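Local coordinates for glucoamylase (Thermoanaerobacterium thermosaccharolyticum, PDB 1LF6), which hydrolyses alpha-1,4-glucosidic bonds of starch-like chains, probably one glucose at a time from non-reducing ends with release of beta-D-glucose, at residues K49-L54 and P65-A70; G106-N111 and R119-I124; T447-V452 and L537-L542; N480-I485 and G543-D548; E530-S535 and S561-D566. All blocks are in the same frame, centred on the assembly; numbering follows the deposited sequence.

Interaction 1: residues K49-L54 and P65-A70; sequences KVWFTL and PTIDTA
Ile-67 lies over one face of the Trp-51 indole and crosses it at about a right angle. Its CG1 sits 3.7 Å from the centroid of the five-membered ring, only 13° off the ring normal, which makes a CH-pi contact. With CG1 anti to the backbone N (chi1 -157°), the chain runs on across the ring until CD1 comes 3.4 Å from Trp-51 NE1. The six-membered ring is packed just as closely, since Trp-51 CZ3 stands 3.4 Å from Thr-66 C. Trp-51 opens strand 51-55 of the antiparallel sheet in the N-terminal beta-sandwich domain, and Ile-67 belongs to the type I turn Thr-66 to Thr-69 in the link to strand 70-80. Lys-311 adds a cation-pi contact to the indole, and Ile-67 N bonds to Asp-310. With an alanine for Trp-51, Ile-67 would probably lose the ring it rests on and Lys-311 its aromatic partner. Toward Pro-65 and Lys-49, both partly exposed, the contact opens to solvent. The carbonyl O of Pro-65 lies at the indole edge near its plane. Lys-49 lays its aliphatic part along the same oxygen, CB 3.4 Å from Pro-65 O, before its chain leads away and NZ bonds to Tyr-46 O.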
# COMPACT_ATOMS: atom_id res chain seq x y z
N LYS A 49 -16.25 3.01 -7.94
CA LYS A 49 -15.53 3.31 -6.71
C LYS A 49 -15.44 2.13 -5.74
O LYS A 49 -15.91 2.20 -4.61
CB LYS A 49 -16.17 4.51 -6.01
CG LYS A 49 -16.26 5.77 -6.88
CD LYS A 49 -16.57 6.99 -6.03
CE LYS A 49 -17.04 8.17 -6.87
NZ LYS A 49 -16.23 8.41 -8.09
N VAL A 50 -14.82 1.05 -6.21
CA VAL A 50 -14.63 -0.16 -5.41
C VAL A 50 -13.21 -0.69 -5.61
O VAL A 50 -12.75 -0.82 -6.74
CB VAL A 50 -15.62 -1.28 -5.84
CG1 VAL A 50 -15.28 -2.58 -5.11
CG2 VAL A 50 -17.05 -0.85 -5.52
N TRP A 51 -12.54 -1.00 -4.51
CA TRP A 51 -11.18 -1.54 -4.55
C TRP A 51 -11.20 -2.86 -3.80
O TRP A 51 -11.93 -3.01 -2.82
CB TRP A 51 -10.20 -0.63 -3.82
CG TRP A 51 -9.91 0.69 -4.47
CD1 TRP A 51 -8.79 1.02 -5.17
CD2 TRP A 51 -10.70 1.87 -4.38
NE1 TRP A 51 -8.84 2.35 -5.52
CE2 TRP A 51 -10.00 2.90 -5.04
CE3 TRP A 51 -11.94 2.17 -3.79
CZ2 TRP A 51 -10.49 4.20 -5.14
CZ3 TRP A 51 -12.43 3.46 -3.89
CH2 TRP A 51 -11.71 4.47 -4.56
N PHE A 52 -10.39 -3.83 -4.23
CA PHE A 52 -10.32 -5.11 -3.54
C PHE A 52 -8.87 -5.54 -3.36
O PHE A 52 -7.97 -5.06 -4.06
CB PHE A 52 -11.07 -6.21 -4.32
CG PHE A 52 -10.45 -6.55 -5.65
CD1 PHE A 52 -10.80 -5.84 -6.80
CD2 PHE A 52 -9.50 -7.56 -5.75
CE1 PHE A 52 -10.22 -6.14 -8.03
CE2 PHE A 52 -8.91 -7.86 -6.98
CZ PHE A 52 -9.27 -7.15 -8.12
N THR A 53 -8.65 -6.44 -2.40
CA THR A 53 -7.32 -6.97 -2.12
C THR A 53 -7.49 -8.47 -1.92
O THR A 53 -8.56 -8.92 -1.53
CB THR A 53 -6.69 -6.36 -0.84
OG1 THR A 53 -7.50 -6.67 0.30
CG2 THR A 53 -6.58 -4.85 -0.98
N LEU A 54 -6.43 -9.23 -2.19
CA LEU A 54 -6.46 -10.68 -2.04
C LEU A 54 -5.37 -11.11 -1.06
O LEU A 54 -4.27 -10.54 -1.05
CB LEU A 54 -6.22 -11.36 -3.39
CG LEU A 54 -7.12 -10.97 -4.56
CD1 LEU A 54 -6.66 -11.68 -5.83
CD2 LEU A 54 -8.56 -11.32 -4.24
N PRO A 65 -16.81 4.01 -0.49
CA PRO A 65 -16.66 4.52 -1.85
C PRO A 65 -15.34 5.26 -2.05
O PRO A 65 -15.10 5.84 -3.11
CB PRO A 65 -17.85 5.45 -1.98
CG PRO A 65 -17.86 6.10 -0.62
CD PRO A 65 -17.63 4.93 0.32
N THR A 66 -14.50 5.25 -1.02
CA THR A 66 -13.20 5.90 -1.09
C THR A 66 -12.13 4.87 -0.77
O THR A 66 -12.39 3.88 -0.10
CB THR A 66 -13.09 7.06 -0.08
OG1 THR A 66 -13.27 6.54 1.24
CG2 THR A 66 -14.13 8.13 -0.37
N ILE A 67 -10.91 5.13 -1.23
CA ILE A 67 -9.81 4.20 -1.02
C ILE A 67 -9.37 4.04 0.44
O ILE A 67 -8.55 3.19 0.75
CB ILE A 67 -8.61 4.58 -1.92
CG1 ILE A 67 -7.73 3.35 -2.15
CG2 ILE A 67 -7.83 5.74 -1.30
CD1 ILE A 67 -6.69 3.57 -3.23
N ASP A 68 -9.91 4.85 1.35
CA ASP A 68 -9.56 4.74 2.76
C ASP A 68 -10.76 4.26 3.58
O ASP A 68 -10.76 4.35 4.81
CB ASP A 68 -9.02 6.07 3.31
CG ASP A 68 -10.11 7.10 3.55
OD1 ASP A 68 -11.16 7.03 2.88
OD2 ASP A 68 -9.90 7.99 4.40
N THR A 69 -11.77 3.75 2.89
CA THR A 69 -12.97 3.24 3.56
C THR A 69 -13.12 1.74 3.30
O THR A 69 -13.72 1.33 2.30
CB THR A 69 -14.24 3.98 3.08
OG1 THR A 69 -14.03 5.39 3.18
CG2 THR A 69 -15.44 3.60 3.94
N ALA A 70 -12.56 0.93 4.19
CA ALA A 70 -12.65 -0.51 4.07
C ALA A 70 -14.01 -0.89 4.64
O ALA A 70 -14.44 -0.36 5.66
CB ALA A 70 -11.54 -1.18 4.85

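Interaction 2: residues G106-N111 and R119-I124; sequences GYKLVN and RITKDI
Tyr-107 to Asn-111 and Arg-119 to Ile-124 pair as antiparallel strands, their axes 4.6 Å apart at closest approach and 170° between their directions. Three hydrogen-bonded pairs, Tyr-107 with Ile-124, Leu-109 with Lys-122 and Asn-111 with Ile-120, each close two N-H to O bonds. The shortest is Lys-122 N to Leu-109 O at 2.7 Å. In the intervening non-hydrogen-bonded pairs, CA-H groups lean on the same carbonyls, Lys-108 CA being 3.1 Å from Lys-122 O. On the face of Leu-109 and Ile-124, the two CD1 methyls meet at 3.9 Å, and Phe-52 and Leu-54 of strand 51-55 pack against Ile-124. The amide of Asn-111 crosses near the end of the extended Lys-122 chain, ND2 3.9 Å from NZ. Asn-111 OD1 is hydrogen-bonded to Ser-95 OG, while Glu-89 takes ND2 in a hydrogen bond and Lys-122 NZ in a salt bridge. The other face is more polar. Lys-108, with CG anti to the backbone N (chi1 176°), brings CE to 3.9 Å from Thr-121 CG2, while Asp-123 turns to Lys-273 in a salt bridge. Together the strands form a beta hairpin within one sheet of the N-terminal beta-sandwich.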
# COMPACT_ATOMS: atom_id res chain seq x y z
N GLY A 106 -6.55 -8.07 -12.89
CA GLY A 106 -7.60 -9.05 -12.71
C GLY A 106 -6.87 -10.29 -12.25
O GLY A 106 -5.77 -10.57 -12.72
N TYR A 107 -7.46 -11.05 -11.34
CA TYR A 107 -6.77 -12.22 -10.82
C TYR A 107 -7.50 -13.55 -10.86
O TYR A 107 -8.73 -13.63 -10.79
CB TYR A 107 -6.35 -11.98 -9.37
CG TYR A 107 -5.47 -10.77 -9.16
CD1 TYR A 107 -4.09 -10.89 -9.05
CD2 TYR A 107 -6.03 -9.50 -9.06
CE1 TYR A 107 -3.28 -9.78 -8.83
CE2 TYR A 107 -5.23 -8.38 -8.84
CZ TYR A 107 -3.86 -8.53 -8.73
OH TYR A 107 -3.08 -7.41 -8.52
N LYS A 108 -6.70 -14.61 -10.96
CA LYS A 108 -7.17 -15.97 -10.97
C LYS A 108 -6.49 -16.65 -9.79
O LYS A 108 -5.27 -16.55 -9.63
CB LYS A 108 -6.77 -16.69 -12.26
CG LYS A 108 -7.17 -18.16 -12.29
CD LYS A 108 -6.68 -18.85 -13.56
CE LYS A 108 -7.06 -20.31 -13.57
NZ LYS A 108 -6.53 -21.00 -14.78
N LEU A 109 -7.27 -17.30 -8.95
CA LEU A 109 -6.72 -18.00 -7.79
C LEU A 109 -7.07 -19.47 -7.87
O LEU A 109 -8.20 -19.85 -8.18
CB LEU A 109 -7.30 -17.41 -6.50
CG LEU A 109 -6.85 -16.01 -6.08
CD1 LEU A 109 -7.75 -15.49 -4.96
CD2 LEU A 109 -5.41 -16.05 -5.63
N VAL A 110 -6.09 -20.32 -7.59
CA VAL A 110 -6.30 -21.75 -7.59
C VAL A 110 -5.90 -22.24 -6.21
O VAL A 110 -4.72 -22.23 -5.86
CB VAL A 110 -5.44 -22.47 -8.65
CG1 VAL A 110 -5.68 -23.97 -8.58
CG2 VAL A 110 -5.79 -21.95 -10.03
N ASN A 111 -6.90 -22.63 -5.42
CA ASN A 111 -6.64 -23.11 -4.06
C ASN A 111 -6.80 -24.62 -4.02
O ASN A 111 -7.90 -25.14 -4.26
CB ASN A 111 -7.59 -22.45 -3.07
CG ASN A 111 -7.48 -20.93 -3.09
OD1 ASN A 111 -6.45 -20.38 -3.46
ND2 ASN A 111 -8.55 -20.26 -2.69
N ARG A 119 -10.50 -28.58 -4.84
CA ARG A 119 -9.79 -27.50 -5.50
C ARG A 119 -10.80 -26.42 -5.86
O ARG A 119 -11.86 -26.72 -6.42
CB ARG A 119 -9.11 -28.00 -6.78
CG ARG A 119 -8.34 -26.93 -7.54
CD ARG A 119 -8.09 -27.36 -8.97
NE ARG A 119 -7.23 -28.54 -9.03
CZ ARG A 119 -7.21 -29.39 -10.05
NH1 ARG A 119 -6.40 -30.43 -10.03
NH2 ARG A 119 -8.02 -29.20 -11.09
N ILE A 120 -10.49 -25.18 -5.52
CA ILE A 120 -11.39 -24.07 -5.83
C ILE A 120 -10.65 -23.07 -6.71
O ILE A 120 -9.54 -22.64 -6.38
CB ILE A 120 -11.87 -23.36 -4.54
CG1 ILE A 120 -12.63 -24.35 -3.65
CG2 ILE A 120 -12.77 -22.19 -4.91
CD1 ILE A 120 -13.16 -23.74 -2.36
N THR A 121 -11.25 -22.71 -7.83
CA THR A 121 -10.64 -21.76 -8.75
C THR A 121 -11.48 -20.49 -8.80
O THR A 121 -12.71 -20.56 -8.92
CB THR A 121 -10.52 -22.36 -10.16
OG1 THR A 121 -9.73 -23.56 -10.10
CG2 THR A 121 -9.85 -21.37 -11.11
N LYS A 122 -10.83 -19.34 -8.70
CA LYS A 122 -11.55 -18.07 -8.71
C LYS A 122 -11.09 -17.07 -9.77
O LYS A 122 -9.93 -17.08 -10.18
CB LYS A 122 -11.45 -17.40 -7.33
CG LYS A 122 -11.81 -18.30 -6.15
CD LYS A 122 -11.48 -17.61 -4.83
CE LYS A 122 -11.88 -18.47 -3.64
NZ LYS A 122 -11.53 -17.81 -2.34
N ASP A 123 -12.01 -16.22 -10.18
CA ASP A 123 -11.76 -15.16 -11.15
C ASP A 123 -12.31 -13.94 -10.45
O ASP A 123 -13.51 -13.86 -10.20
CB ASP A 123 -12.53 -15.42 -12.45
CG ASP A 123 -11.84 -16.41 -13.35
OD1 ASP A 123 -11.11 -17.27 -12.83
OD2 ASP A 123 -12.03 -16.34 -14.60
N ILE A 124 -11.43 -12.99 -10.13
CA ILE A 124 -11.84 -11.80 -9.40
C ILE A 124 -11.49 -10.48 -10.08
O ILE A 124 -10.37 -10.29 -10.55
CB ILE A 124 -11.23 -11.81 -7.98
CG1 ILE A 124 -11.62 -13.11 -7.27
CG2 ILE A 124 -11.70 -10.59 -7.18
CD1 ILE A 124 -10.87 -13.36 -5.98

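Interaction 3: residues T447-V452 and L537-L542; sequences TMAAEV and LELVRL
Leu-542 turns its CG away from its own carbonyl carbon (chi1 -74°, chi2 158°), and this directs CD1 onto the backbone of helix 445-464. There the methyl settles 3.6 Å from Ala-450 N and 3.7 Å from Ala-449 C, lying against the peptide link between the two alanines. Leu-539 has nearly the same torsions (chi1 -74°). Its CA-CB bond does not aim at the helix, but the branch ending in CD2 swings back to Ala-449 CB at 3.9 Å. Ala-449 points straight between the two leucines: its CB is 3.8 Å from Leu-542 CD1 and equally close to Leu-539 CA, and it also lies 3.9 Å from Glu-538 O. A single methyl therefore meets two leucine branches and the backbone of the short helix 538-541. The small residue permits an approach of 5.1 Å between Ala-449 CA and Leu-539 CA. Ala-450 takes a lesser share, with its CB 4.3 Å from Leu-542 CD1. No hydrogen bond crosses this contact, which is apolar packing in the alpha/alpha-barrel domain of family 15. Glu-538 has its side chain about 10 Å from that of Glu-435, probably the catalytic proton acceptor. Around the contact, Leu-542 also touches Ile-403 of helix 395-407, Leu-539 reaches Ile-485 of helix 468-489, and helix 600-612 packs against the side of helix 538-541 bearing Val-540 and Arg-541.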
# COMPACT_ATOMS: atom_id res chain seq x y z
N THR A 447 17.24 14.59 5.09
CA THR A 447 16.35 15.74 5.18
C THR A 447 17.02 17.01 4.64
O THR A 447 16.41 17.77 3.88
CB THR A 447 15.89 15.99 6.62
OG1 THR A 447 15.19 14.83 7.11
CG2 THR A 447 14.98 17.21 6.70
N MET A 448 18.26 17.26 5.05
CA MET A 448 18.96 18.44 4.57
C MET A 448 19.17 18.39 3.05
O MET A 448 19.19 19.42 2.39
CB MET A 448 20.30 18.60 5.28
CG MET A 448 20.16 19.00 6.74
SD MET A 448 21.74 19.34 7.49
CE MET A 448 22.06 20.98 6.86
N ALA A 449 19.34 17.18 2.50
CA ALA A 449 19.53 17.03 1.06
C ALA A 449 18.26 17.51 0.37
O ALA A 449 18.31 18.21 -0.64
CB ALA A 449 19.81 15.57 0.70
N ALA A 450 17.12 17.11 0.93
CA ALA A 450 15.82 17.49 0.39
C ALA A 450 15.62 19.00 0.48
O ALA A 450 15.07 19.61 -0.44
CB ALA A 450 14.70 16.77 1.14
N GLU A 451 16.06 19.59 1.59
CA GLU A 451 15.93 21.03 1.80
C GLU A 451 16.77 21.84 0.83
O GLU A 451 16.33 22.89 0.34
CB GLU A 451 16.31 21.41 3.24
CG GLU A 451 15.35 20.87 4.31
CD GLU A 451 15.75 21.26 5.71
OE1 GLU A 451 15.27 22.31 6.20
OE2 GLU A 451 16.55 20.53 6.34
N VAL A 452 17.99 21.38 0.56
CA VAL A 452 18.88 22.06 -0.38
C VAL A 452 18.31 21.97 -1.80
O VAL A 452 18.26 22.97 -2.52
CB VAL A 452 20.30 21.44 -0.37
CG1 VAL A 452 21.12 21.99 -1.54
CG2 VAL A 452 21.00 21.75 0.95
N LEU A 537 22.17 8.30 1.42
CA LEU A 537 22.35 8.22 -0.03
C LEU A 537 21.44 9.20 -0.75
O LEU A 537 21.57 9.39 -1.97
CB LEU A 537 22.10 6.79 -0.53
CG LEU A 537 23.17 5.75 -0.19
CD1 LEU A 537 22.74 4.38 -0.71
CD2 LEU A 537 24.52 6.17 -0.78
N GLU A 538 20.53 9.82 -0.01
CA GLU A 538 19.63 10.80 -0.59
C GLU A 538 20.45 11.99 -1.07
O GLU A 538 20.05 12.71 -1.99
CB GLU A 538 18.60 11.27 0.44
CG GLU A 538 17.48 10.28 0.67
CD GLU A 538 16.55 10.17 -0.52
OE1 GLU A 538 16.88 9.45 -1.49
OE2 GLU A 538 15.49 10.83 -0.49
N LEU A 539 21.60 12.18 -0.42
CA LEU A 539 22.52 13.26 -0.76
C LEU A 539 22.92 13.16 -2.22
O LEU A 539 22.93 14.15 -2.94
CB LEU A 539 23.78 13.21 0.12
CG LEU A 539 23.66 13.64 1.59
CD1 LEU A 539 24.86 13.12 2.37
CD2 LEU A 539 23.56 15.16 1.68
N VAL A 540 23.27 11.95 -2.66
CA VAL A 540 23.67 11.74 -4.05
C VAL A 540 22.45 11.64 -4.98
O VAL A 540 22.45 12.19 -6.08
CB VAL A 540 24.54 10.45 -4.19
CG1 VAL A 540 25.72 10.50 -3.21
CG2 VAL A 540 23.70 9.23 -3.92
N ARG A 541 21.41 10.96 -4.52
CA ARG A 541 20.17 10.81 -5.28
C ARG A 541 19.62 12.17 -5.73
O ARG A 541 19.13 12.32 -6.85
CB ARG A 541 19.13 10.08 -4.42
CG ARG A 541 17.80 9.80 -5.11
CD ARG A 541 17.97 8.96 -6.37
NE ARG A 541 16.69 8.44 -6.84
CZ ARG A 541 16.08 7.37 -6.34
NH1 ARG A 541 14.90 6.99 -6.83
NH2 ARG A 541 16.64 6.65 -5.38
N LEU A 542 19.69 13.15 -4.84
CA LEU A 542 19.18 14.49 -5.14
C LEU A 542 20.18 15.44 -5.81
O LEU A 542 19.84 16.57 -6.13
CB LEU A 542 18.65 15.14 -3.86
CG LEU A 542 17.31 14.57 -3.37
CD1 LEU A 542 17.12 14.85 -1.89
CD2 LEU A 542 16.18 15.18 -4.20

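Interaction 4: residues N480-I485 and G543-D548; sequences NWQKLI and GVKSAD
Gln-482 and Val-544 run antiparallel alongside one another, and the glutamine meets both the side chain and the carbonyl of the valine. Gln-482 starts with CG anti to the backbone N (chi1 -164°) and bends at chi2 (-82°), bringing NE2 to 3.1 Å from Val-544 O. The bond is somewhat bent, 141° at the hydrogen, and the donor is tilted from the carbonyl plane. Before the bend, Gln-482 CG touches Val-544 CG1 at 3.9 Å. That same methyl receives Ile-485 CD1 at 3.6 Å, the two branched chains crossing at a slant. Lys-545 bends early in its chain and then runs extended across the glutamine side chain at an angle. Its NZ gives a hydrogen to a water 2.7 Å away, which in turn donates to Gln-482 O, and it forms a salt bridge with Asp-486 just beyond the helix segment. Replacing Gln-482 by a leucine would probably leave Val-544 O without this amide donor and the Val-544 loop less firmly tied to the helix. The loop starts with Gly-543, whose positive phi ends helix 538-541 in a Schellman motif. It lies against helix 468-489, with Leu-539 of helix 538-541, Tyr-502 of strand 501-502 and Val-678 of helix 676-682 packing around the contact.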
# COMPACT_ATOMS: atom_id res chain seq x y z
N ASN A 480 24.22 27.83 1.64
CA ASN A 480 24.69 27.85 3.02
C ASN A 480 24.47 26.49 3.68
O ASN A 480 25.39 25.90 4.24
CB ASN A 480 23.97 28.95 3.81
CG ASN A 480 24.36 28.96 5.28
OD1 ASN A 480 25.53 29.15 5.62
ND2 ASN A 480 23.38 28.77 6.15
N TRP A 481 23.23 26.01 3.61
CA TRP A 481 22.90 24.72 4.21
C TRP A 481 23.68 23.59 3.56
O TRP A 481 24.09 22.64 4.22
CB TRP A 481 21.39 24.46 4.10
CG TRP A 481 20.55 25.42 4.91
CD1 TRP A 481 21.00 26.45 5.68
CD2 TRP A 481 19.12 25.42 5.01
NE1 TRP A 481 19.93 27.10 6.26
CE2 TRP A 481 18.77 26.48 5.87
CE3 TRP A 481 18.10 24.62 4.47
CZ2 TRP A 481 17.44 26.78 6.20
CZ3 TRP A 481 16.78 24.91 4.80
CH2 TRP A 481 16.47 25.98 5.65
N GLN A 482 23.91 23.69 2.25
CA GLN A 482 24.65 22.66 1.54
C GLN A 482 26.07 22.58 2.08
O GLN A 482 26.62 21.49 2.24
CB GLN A 482 24.66 22.97 0.03
CG GLN A 482 25.08 21.79 -0.87
CD GLN A 482 26.58 21.61 -0.99
OE1 GLN A 482 27.35 22.55 -0.78
NE2 GLN A 482 27.00 20.41 -1.35
N LYS A 483 26.67 23.74 2.36
CA LYS A 483 28.03 23.80 2.89
C LYS A 483 28.10 23.33 4.35
O LYS A 483 29.17 23.01 4.85
CB LYS A 483 28.59 25.23 2.80
CG LYS A 483 28.98 25.70 1.40
CD LYS A 483 30.20 24.96 0.87
CE LYS A 483 30.90 25.72 -0.26
NZ LYS A 483 30.07 25.87 -1.48
N LEU A 484 26.96 23.31 5.03
CA LEU A 484 26.91 22.90 6.44
C LEU A 484 26.57 21.43 6.68
O LEU A 484 26.75 20.93 7.79
CB LEU A 484 25.92 23.78 7.20
CG LEU A 484 26.28 25.26 7.26
CD1 LEU A 484 25.20 26.01 8.01
CD2 LEU A 484 27.63 25.44 7.95
N ILE A 485 26.07 20.75 5.65
CA ILE A 485 25.70 19.35 5.78
C ILE A 485 26.81 18.54 6.45
O ILE A 485 26.56 17.83 7.43
CB ILE A 485 25.37 18.73 4.39
CG1 ILE A 485 24.05 19.30 3.87
CG2 ILE A 485 25.28 17.20 4.50
CD1 ILE A 485 23.68 18.80 2.49
N GLY A 543 21.41 14.96 -6.04
CA GLY A 543 22.43 15.78 -6.68
C GLY A 543 23.08 16.81 -5.77
O GLY A 543 23.64 17.82 -6.24
N VAL A 544 23.03 16.55 -4.47
CA VAL A 544 23.60 17.45 -3.48
C VAL A 544 25.07 17.11 -3.22
O VAL A 544 25.88 18.00 -2.96
CB VAL A 544 22.79 17.38 -2.16
CG1 VAL A 544 23.43 18.25 -1.09
CG2 VAL A 544 21.36 17.86 -2.43
N LYS A 545 25.40 15.82 -3.30
CA LYS A 545 26.77 15.34 -3.11
C LYS A 545 27.12 14.42 -4.28
O LYS A 545 26.23 13.82 -4.88
CB LYS A 545 26.90 14.57 -1.79
CG LYS A 545 26.70 15.42 -0.54
CD LYS A 545 27.86 16.40 -0.34
CE LYS A 545 27.69 17.21 0.94
NZ LYS A 545 28.85 18.13 1.19
N SER A 546 28.41 14.32 -4.60
CA SER A 546 28.87 13.47 -5.70
C SER A 546 28.92 12.02 -5.26
O SER A 546 29.30 11.74 -4.13
CB SER A 546 30.26 13.90 -6.16
OG SER A 546 30.28 15.27 -6.49
N ALA A 547 28.55 11.11 -6.15
CA ALA A 547 28.56 9.69 -5.83
C ALA A 547 29.95 9.20 -5.41
O ALA A 547 30.07 8.22 -4.67
CB ALA A 547 28.05 8.87 -7.02
N ASP A 548 31.01 9.87 -5.87
CA ASP A 548 32.37 9.46 -5.52
C ASP A 548 33.00 10.30 -4.41
O ASP A 548 34.21 10.24 -4.19
CB ASP A 548 33.27 9.47 -6.76
CG ASP A 548 33.43 10.84 -7.35
OD1 ASP A 548 32.94 11.82 -6.75
OD2 ASP A 548 34.06 10.95 -8.43
O HOH W 1 28.61 19.93 3.25

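Interaction 5: residues E530-S535 and S561-D566; sequences EIVDPS and STIKVD
Ile-563 drives its CD1 against the ring of Pro-534, meeting CD at 3.5 Å, tighter than usual for two carbons. The isoleucine and the proline ring lie at a slant to one another. Ile-563 carries CG1 between its backbone N and carbonyl carbon (chi1 56°), and the extended chi2 (177°) then thrusts CD1 forward. The same methyl lies 3.9 Å from Val-532 O and 4.2 Å from Val-532 CG2, so it sits where the valine and the proline converge. Val-532 crosses Thr-562 and Ile-563 obliquely, and its CG2 also comes 3.5 Å from Thr-562 OG1. That hydroxyl is hydrogen-bonded to Val-558 O, one turn earlier in helix 550-562, and meets Val-532 in plain van der Waals contact. Ile-563 marks the point where the helix gives way to strand 564-567, while the loop 530-535 leads into helix 538-541 of the alpha/alpha-barrel catalytic domain. Between the two packed residues the CA-CB bond of Asp-533 points away from the contact. Its OD1 accepts Ser-535 N at 2.7 Å, an Asx turn, and also takes Ser-535 OG at 2.6 Å, both from the same face of the carboxylate plane. The other oxygen, OD2, takes Trp-437 NE1, which leaves the carboxylate held through both oxygens and restrained in its rotation. The Asp-533 side chain is about 5 Å from that of Glu-435, probably the catalytic proton acceptor. Ser-535 OG is in turn hydrogen-bonded to Arg-436 NE, next to that glutamate in sequence.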
# COMPACT_ATOMS: atom_id res chain seq x y z
N GLU A 530 26.59 6.18 17.07
CA GLU A 530 26.49 4.73 16.92
C GLU A 530 25.46 4.36 15.85
O GLU A 530 25.39 3.21 15.42
CB GLU A 530 26.01 4.06 18.22
CG GLU A 530 26.89 4.23 19.45
CD GLU A 530 26.28 3.52 20.66
OE1 GLU A 530 26.15 2.28 20.61
OE2 GLU A 530 25.93 4.20 21.65
N ILE A 531 24.67 5.33 15.43
CA ILE A 531 23.60 5.07 14.47
C ILE A 531 23.81 5.54 13.04
O ILE A 531 23.96 6.75 12.80
CB ILE A 531 22.27 5.68 14.97
CG1 ILE A 531 22.09 5.39 16.47
CG2 ILE A 531 21.11 5.16 14.16
CD1 ILE A 531 22.00 3.90 16.82
N VAL A 532 23.82 4.60 12.10
CA VAL A 532 23.96 4.95 10.68
C VAL A 532 22.66 4.58 9.97
O VAL A 532 21.91 3.72 10.45
CB VAL A 532 25.18 4.24 10.01
CG1 VAL A 532 26.46 4.77 10.61
CG2 VAL A 532 25.09 2.72 10.17
N ASP A 533 22.40 5.22 8.84
CA ASP A 533 21.16 5.04 8.10
C ASP A 533 21.45 5.19 6.59
O ASP A 533 22.04 6.18 6.17
CB ASP A 533 20.19 6.14 8.57
CG ASP A 533 18.81 6.03 7.97
OD1 ASP A 533 18.69 5.69 6.77
OD2 ASP A 533 17.83 6.31 8.70
N PRO A 534 21.04 4.21 5.77
CA PRO A 534 21.30 4.30 4.33
C PRO A 534 20.65 5.49 3.64
O PRO A 534 20.95 5.79 2.49
CB PRO A 534 20.78 2.96 3.80
CG PRO A 534 19.74 2.59 4.78
CD PRO A 534 20.35 2.95 6.10
N SER A 535 19.76 6.18 4.36
CA SER A 535 19.07 7.35 3.83
C SER A 535 20.04 8.45 3.42
O SER A 535 19.67 9.36 2.68
CB SER A 535 18.08 7.90 4.86
OG SER A 535 17.08 6.96 5.17
N SER A 561 28.90 -2.73 6.60
CA SER A 561 29.50 -3.55 7.64
C SER A 561 28.55 -3.75 8.81
O SER A 561 28.69 -4.69 9.58
CB SER A 561 30.79 -2.91 8.17
OG SER A 561 31.74 -2.78 7.13
N THR A 562 27.56 -2.88 8.94
CA THR A 562 26.65 -2.97 10.07
C THR A 562 25.18 -3.30 9.78
O THR A 562 24.54 -3.99 10.58
CB THR A 562 26.68 -1.66 10.89
OG1 THR A 562 26.14 -0.59 10.11
CG2 THR A 562 28.11 -1.31 11.26
N ILE A 563 24.65 -2.83 8.66
CA ILE A 563 23.24 -3.07 8.39
C ILE A 563 22.91 -3.60 7.00
O ILE A 563 21.80 -3.40 6.50
CB ILE A 563 22.40 -1.80 8.67
CG1 ILE A 563 22.95 -0.63 7.86
CG2 ILE A 563 22.44 -1.47 10.17
CD1 ILE A 563 22.14 0.66 8.01
N LYS A 564 23.87 -4.27 6.38
CA LYS A 564 23.65 -4.88 5.08
C LYS A 564 23.51 -6.38 5.31
O LYS A 564 24.20 -6.95 6.15
CB LYS A 564 24.83 -4.62 4.14
CG LYS A 564 24.68 -5.34 2.79
CD LYS A 564 25.90 -5.20 1.91
CE LYS A 564 25.67 -5.95 0.60
NZ LYS A 564 26.86 -5.95 -0.29
N VAL A 565 22.58 -7.01 4.59
CA VAL A 565 22.39 -8.45 4.71
C VAL A 565 22.19 -9.04 3.32
O VAL A 565 21.34 -8.58 2.56
CB VAL A 565 21.16 -8.82 5.57
CG1 VAL A 565 20.93 -10.33 5.53
CG2 VAL A 565 21.37 -8.37 7.02
N ASP A 566 22.98 -10.06 2.99
CA ASP A 566 22.85 -10.75 1.71
C ASP A 566 21.86 -11.90 1.89
O ASP A 566 22.23 -12.96 2.40
CB ASP A 566 24.19 -11.32 1.25
CG ASP A 566 25.07 -10.29 0.57
OD1 ASP A 566 24.64 -9.73 -0.45
OD2 ASP A 566 26.20 -10.06 1.07

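How the interactions relate
Interactions 1 and 2 belong to the N-terminal beta-sandwich and touch through Phe-52 and Leu-54, which pack on Tyr-107 and Ile-124. Interaction 2 rests on regular backbone bonds, interaction 1 on an aromatic face. Interactions 2, 3, 4 and 5 are buried, interaction 1 only partly so. Interactions 3, 4 and 5 lie in the catalytic domain. Interactions 3 and 4 have centres about 8 Å apart and share the chain around 537-548: Leu-539 O probably bonds to Val-544 N and Lys-545 N. Interaction 3 is apolar packing; interaction 4, farther from the chain's centre, adds an amide hydrogen bond and a bridging water. Interaction 5 adjoins interaction 3 in sequence and lies nearest the probable catalytic base.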